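PDB 6QLC: ssDNA binding RNA Polymerase cofactor from Pseudomonas phage LUZ7, which binds single-stranded DNA and serves as an RNA polymerase cofactor, probably regulating transcription of the phage genes. Local coordinates for residues L58-D66 against Y76-V84. Sequence-based numbering, arbitrary orientation.
Sequences LQEFLTVDD and YAERCKKLV
R79 NH1 is gripped by two backbone carbonyls where helix 53-61 runs out: a nearly straight hydrogen bond of 2.8 Å joins it to F61 O, and a weak, more bent one of 2.7 Å to V64 O. Arginine suits the place because its long chain ends in a flat guanidinium with several N-H donors. Extended from CG to NE, that chain carries the guanidinium to the C-terminal end of helix 53-61, where the partial negative charge would probably favour a cation. NH2 adds a long, weak salt bridge of 3.4 Å to D66 OD2.

The same chain lies over one face of the F61 ring, with R79 CD 3.7 Å from the ring centroid in a CH-pi contact; ring and guanidinium planes are only 5° apart. With CG anti to N (chi1 -178°), the flat F61 ring swings in against R79, and its CE2 meets L83 CD2 at 3.8 Å. L58 CD2 and L62 CD1 both meet L83 CD1, branched leucines packing between the helices, L62 and L83 buried.

The contact thus packs the end of helix 53-61 and the following loop against helix 73-86. L62 also touches L29 of strand 27-34, and F33 of the second subunit packs on L83.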
ATOM      1  N   LEU A  58     -11.910  -6.418  -3.608  1.00 40.40           N
ATOM      2  CA  LEU A  58     -11.480  -5.022  -3.532  1.00 53.14           C
ATOM      3  C   LEU A  58     -11.978  -4.250  -4.740  1.00 51.76           C
ATOM      4  O   LEU A  58     -12.573  -3.174  -4.600  1.00 56.82           O
ATOM      5  CB  LEU A  58      -9.958  -4.934  -3.455  1.00 43.74           C
ATOM      6  CG  LEU A  58      -9.293  -4.851  -2.085  1.00 49.90           C
ATOM      7  CD1 LEU A  58      -7.792  -4.963  -2.250  1.00 37.02           C
ATOM      8  CD2 LEU A  58      -9.658  -3.562  -1.394  1.00 41.95           C
ATOM      9  N   GLN A  59     -11.746  -4.801  -5.937  1.00 44.36           N
ATOM     10  CA  GLN A  59     -12.250  -4.210  -7.172  1.00 52.52           C
ATOM     11  C   GLN A  59     -13.753  -3.948  -7.103  1.00 59.92           C
ATOM     12  O   GLN A  59     -14.214  -2.841  -7.398  1.00 59.15           O
ATOM     13  CB  GLN A  59     -11.905  -5.125  -8.343  1.00 56.06           C
ATOM     14  CG  GLN A  59     -11.981  -4.484  -9.707  1.00 56.85           C
ATOM     15  CD  GLN A  59     -11.460  -5.401 -10.803  1.00 67.92           C
ATOM     16  OE1 GLN A  59     -10.260  -5.414 -11.115  1.00 63.32           O
ATOM     17  NE2 GLN A  59     -12.361  -6.186 -11.384  1.00 68.34           N
ATOM     18  N   GLU A  60     -14.536  -4.947  -6.697  1.00 48.59           N
ATOM     19  CA  GLU A  60     -15.980  -4.744  -6.614  1.00 63.65           C
ATOM     20  C   GLU A  60     -16.314  -3.627  -5.641  1.00 58.05           C
ATOM     21  O   GLU A  60     -17.200  -2.802  -5.898  1.00 49.57           O
ATOM     22  CB  GLU A  60     -16.678  -6.031  -6.166  1.00 48.64           C
ATOM     23  CG  GLU A  60     -17.248  -6.871  -7.284  1.00 78.60           C
ATOM     24  CD  GLU A  60     -17.945  -8.110  -6.750  1.00 94.34           C
ATOM     25  OE1 GLU A  60     -17.369  -9.217  -6.875  1.00 94.40           O
ATOM     26  OE2 GLU A  60     -19.057  -7.968  -6.190  1.00 87.32           O
ATOM     27  N   PHE A  61     -15.641  -3.618  -4.497  1.00 38.05           N
ATOM     28  CA  PHE A  61     -15.920  -2.633  -3.469  1.00 51.25           C
ATOM     29  C   PHE A  61     -15.702  -1.219  -3.983  1.00 47.84           C
ATOM     30  O   PHE A  61     -16.439  -0.301  -3.610  1.00 51.82           O
ATOM     31  CB  PHE A  61     -15.028  -2.917  -2.272  1.00 51.23           C
ATOM     32  CG  PHE A  61     -15.253  -2.008  -1.132  1.00 54.95           C
ATOM     33  CD1 PHE A  61     -16.417  -2.086  -0.397  1.00 41.04           C
ATOM     34  CD2 PHE A  61     -14.293  -1.069  -0.789  1.00 42.39           C
ATOM     35  CE1 PHE A  61     -16.627  -1.252   0.676  1.00 55.97           C
ATOM     36  CE2 PHE A  61     -14.494  -0.219   0.280  1.00 48.48           C
ATOM     37  CZ  PHE A  61     -15.661  -0.313   1.017  1.00 59.43           C
ATOM     38  N   LEU A  62     -14.730  -1.038  -4.874  1.00 43.68           N
ATOM     39  CA  LEU A  62     -14.343   0.278  -5.361  1.00 55.88           C
ATOM     40  C   LEU A  62     -14.963   0.628  -6.708  1.00 66.38           C
ATOM     41  O   LEU A  62     -14.552   1.615  -7.323  1.00 65.65           O
ATOM     42  CB  LEU A  62     -12.823   0.368  -5.463  1.00 44.20           C
ATOM     43  CG  LEU A  62     -12.104   0.263  -4.126  1.00 42.32           C
ATOM     44  CD1 LEU A  62     -10.684   0.761  -4.280  1.00 51.78           C
ATOM     45  CD2 LEU A  62     -12.865   1.078  -3.092  1.00 46.97           C
ATOM     46  N   THR A  63     -15.934  -0.157  -7.185  1.00 61.92           N
ATOM     47  CA  THR A  63     -16.544   0.077  -8.497  1.00 62.51           C
ATOM     48  C   THR A  63     -18.062  -0.000  -8.500  1.00 65.77           C
ATOM     49  O   THR A  63     -18.687   0.637  -9.357  1.00 62.55           O
ATOM     50  CB  THR A  63     -16.030  -0.935  -9.524  1.00 60.83           C
ATOM     51  OG1 THR A  63     -16.260  -2.253  -9.024  1.00 67.78           O
ATOM     52  CG2 THR A  63     -14.556  -0.759  -9.781  1.00 47.89           C
ATOM     53  N   VAL A  64     -18.678  -0.745  -7.584  1.00 61.16           N
ATOM     54  CA  VAL A  64     -20.070  -1.153  -7.695  1.00 56.70           C
ATOM     55  C   VAL A  64     -20.703  -1.082  -6.310  1.00 58.02           C
ATOM     56  O   VAL A  64     -20.030  -1.283  -5.296  1.00 70.02           O
ATOM     57  CB  VAL A  64     -20.123  -2.561  -8.336  1.00 66.44           C
ATOM     58  CG1 VAL A  64     -21.344  -3.349  -7.907  1.00 80.20           C
ATOM     59  CG2 VAL A  64     -20.024  -2.448  -9.859  1.00 62.85           C
ATOM     60  N   ASP A  65     -22.002  -0.766  -6.262  1.00 61.37           N
ATOM     61  CA  ASP A  65     -22.665  -0.388  -5.017  1.00 64.72           C
ATOM     62  C   ASP A  65     -23.548  -1.490  -4.430  1.00 77.82           C
ATOM     63  O   ASP A  65     -24.526  -1.178  -3.742  1.00 80.38           O
ATOM     64  CB  ASP A  65     -23.489   0.885  -5.228  1.00 79.38           C
ATOM     65  CG  ASP A  65     -24.719   0.666  -6.111  1.00 86.06           C
ATOM     66  OD1 ASP A  65     -24.756  -0.333  -6.861  1.00 77.19           O
ATOM     67  OD2 ASP A  65     -25.643   1.512  -6.067  1.00 85.36           O
ATOM     68  N   ASP A  66     -23.191  -2.763  -4.643  1.00 70.89           N
ATOM     69  CA  ASP A  66     -24.022  -3.927  -4.288  1.00 86.30           C
ATOM     70  C   ASP A  66     -25.476  -3.704  -4.711  1.00 85.02           C
ATOM     71  O   ASP A  66     -26.420  -3.827  -3.928  1.00 73.05           O
ATOM     72  CB  ASP A  66     -23.899  -4.316  -2.799  0.71 72.79           C
ATOM     73  CG  ASP A  66     -24.243  -3.188  -1.833  0.71 79.48           C
ATOM     74  OD1 ASP A  66     -25.435  -3.001  -1.509  0.71 66.54           O
ATOM     75  OD2 ASP A  66     -23.308  -2.493  -1.378  0.71 89.18           O
ATOM     76  N   TYR A  76     -17.489   6.349  -4.335  1.00 36.86           N
ATOM     77  CA  TYR A  76     -16.138   5.848  -4.539  1.00 43.57           C
ATOM     78  C   TYR A  76     -15.157   6.516  -3.574  1.00 46.78           C
ATOM     79  O   TYR A  76     -14.458   5.837  -2.810  1.00 46.56           O
ATOM     80  CB  TYR A  76     -15.750   6.064  -6.001  1.00 40.70           C
ATOM     81  CG  TYR A  76     -14.277   5.921  -6.300  1.00 55.15           C
ATOM     82  CD1 TYR A  76     -13.714   4.679  -6.524  1.00 44.16           C
ATOM     83  CD2 TYR A  76     -13.455   7.035  -6.374  1.00 62.25           C
ATOM     84  CE1 TYR A  76     -12.383   4.543  -6.798  1.00 50.71           C
ATOM     85  CE2 TYR A  76     -12.109   6.912  -6.650  1.00 54.90           C
ATOM     86  CZ  TYR A  76     -11.580   5.665  -6.858  1.00 55.99           C
ATOM     87  OH  TYR A  76     -10.238   5.534  -7.135  1.00 55.06           O
ATOM     88  N   ALA A  77     -15.134   7.852  -3.546  1.00 49.10           N
ATOM     89  CA  ALA A  77     -14.175   8.538  -2.678  1.00 45.43           C
ATOM     90  C   ALA A  77     -14.412   8.190  -1.211  1.00 43.62           C
ATOM     91  O   ALA A  77     -13.460   8.015  -0.442  1.00 48.75           O
ATOM     92  CB  ALA A  77     -14.243  10.050  -2.904  1.00 48.56           C
ATOM     93  N   GLU A  78     -15.680   8.061  -0.814  1.00 47.39           N
ATOM     94  CA  GLU A  78     -15.995   7.645   0.545  1.00 48.40           C
ATOM     95  C   GLU A  78     -15.402   6.272   0.847  1.00 56.03           C
ATOM     96  O   GLU A  78     -14.772   6.070   1.892  1.00 54.59           O
ATOM     97  CB  GLU A  78     -17.513   7.632   0.745  1.00 51.44           C
ATOM     98  CG  GLU A  78     -18.132   9.007   0.873  1.00 70.68           C
ATOM     99  CD  GLU A  78     -17.679   9.723   2.130  1.00 89.83           C
ATOM    100  OE1 GLU A  78     -18.007   9.247   3.242  1.00 98.09           O
ATOM    101  OE2 GLU A  78     -16.983  10.754   2.007  1.00 82.32           O
ATOM    102  N   ARG A  79     -15.587   5.315  -0.069  1.00 39.16           N
ATOM    103  CA  ARG A  79     -15.102   3.958   0.174  1.00 48.28           C
ATOM    104  C   ARG A  79     -13.582   3.907   0.186  1.00 44.95           C
ATOM    105  O   ARG A  79     -12.990   3.193   1.005  1.00 45.29           O
ATOM    106  CB  ARG A  79     -15.660   2.998  -0.881  1.00 43.61           C
ATOM    107  CG  ARG A  79     -17.159   2.724  -0.740  1.00 52.08           C
ATOM    108  CD  ARG A  79     -17.598   1.456  -1.515  1.00 37.70           C
ATOM    109  NE  ARG A  79     -18.963   1.059  -1.162  1.00 60.36           N
ATOM    110  CZ  ARG A  79     -19.679   0.148  -1.818  1.00 49.97           C
ATOM    111  NH1 ARG A  79     -19.175  -0.473  -2.889  1.00 46.95           N
ATOM    112  NH2 ARG A  79     -20.912  -0.123  -1.410  1.00 68.71           N
ATOM    113  N   CYS A  80     -12.931   4.624  -0.731  1.00 43.72           N
ATOM    114  CA  CYS A  80     -11.474   4.745  -0.660  1.00 46.45           C
ATOM    115  C   CYS A  80     -11.053   5.197   0.729  1.00 40.35           C
ATOM    116  O   CYS A  80     -10.176   4.596   1.364  1.00 33.76           O
ATOM    117  CB  CYS A  80     -10.973   5.728  -1.713  1.00 39.06           C
ATOM    118  SG  CYS A  80     -10.967   5.079  -3.403  1.00 43.82           S
ATOM    119  N   LYS A  81     -11.722   6.220   1.250  1.00 42.56           N
ATOM    120  CA  LYS A  81     -11.367   6.707   2.573  1.00 49.34           C
ATOM    121  C   LYS A  81     -11.578   5.618   3.616  1.00 54.38           C
ATOM    122  O   LYS A  81     -10.703   5.378   4.456  1.00 49.43           O
ATOM    123  CB  LYS A  81     -12.180   7.963   2.893  1.00 50.56           C
ATOM    124  CG  LYS A  81     -11.446   9.248   2.510  1.00 64.01           C
ATOM    125  CD  LYS A  81     -12.407  10.420   2.340  1.00 77.30           C
ATOM    126  CE  LYS A  81     -13.283  10.600   3.574  1.00 83.90           C
ATOM    127  NZ  LYS A  81     -14.303  11.677   3.399  1.00 73.48           N
ATOM    128  N   LYS A  82     -12.712   4.915   3.540  1.00 47.21           N
ATOM    129  CA  LYS A  82     -13.006   3.859   4.502  1.00 41.37           C
ATOM    130  C   LYS A  82     -11.939   2.769   4.486  1.00 34.55           C
ATOM    131  O   LYS A  82     -11.527   2.293   5.546  1.00 50.00           O
ATOM    132  CB  LYS A  82     -14.387   3.264   4.228  1.00 56.44           C
ATOM    133  CG  LYS A  82     -14.894   2.353   5.354  1.00 60.69           C
ATOM    134  CD  LYS A  82     -15.925   1.365   4.855  1.00 69.25           C
ATOM    135  CE  LYS A  82     -15.511  -0.078   5.142  1.00 89.11           C
ATOM    136  NZ  LYS A  82     -16.472  -1.085   4.568  1.00 86.03           N
ATOM    137  N   LEU A  83     -11.470   2.364   3.298  1.00 38.86           N
ATOM    138  CA  LEU A  83     -10.308   1.481   3.222  1.00 34.97           C
ATOM    139  C   LEU A  83      -9.147   2.027   4.048  1.00 49.97           C
ATOM    140  O   LEU A  83      -8.698   1.391   5.010  1.00 47.28           O
ATOM    141  CB  LEU A  83      -9.875   1.295   1.768  1.00 38.39           C
ATOM    142  CG  LEU A  83     -10.605   0.286   0.890  1.00 50.11           C
ATOM    143  CD1 LEU A  83      -9.777  -0.137  -0.320  1.00 37.16           C
ATOM    144  CD2 LEU A  83     -11.003  -0.913   1.700  1.00 52.22           C
ATOM    145  N   VAL A  84      -8.642   3.211   3.672  1.00 49.58           N
ATOM    146  CA  VAL A  84      -7.560   3.892   4.386  1.00 44.56           C
ATOM    147  C   VAL A  84      -7.765   3.797   5.896  1.00 39.44           C
ATOM    148  O   VAL A  84      -6.871   3.369   6.631  1.00 47.22           O
ATOM    149  CB  VAL A  84      -7.444   5.369   3.947  1.00 45.10           C
ATOM    150  CG1 VAL A  84      -6.375   6.077   4.752  1.00 46.04           C
ATOM    151  CG2 VAL A  84      -7.096   5.452   2.499  1.00 38.76           C
TER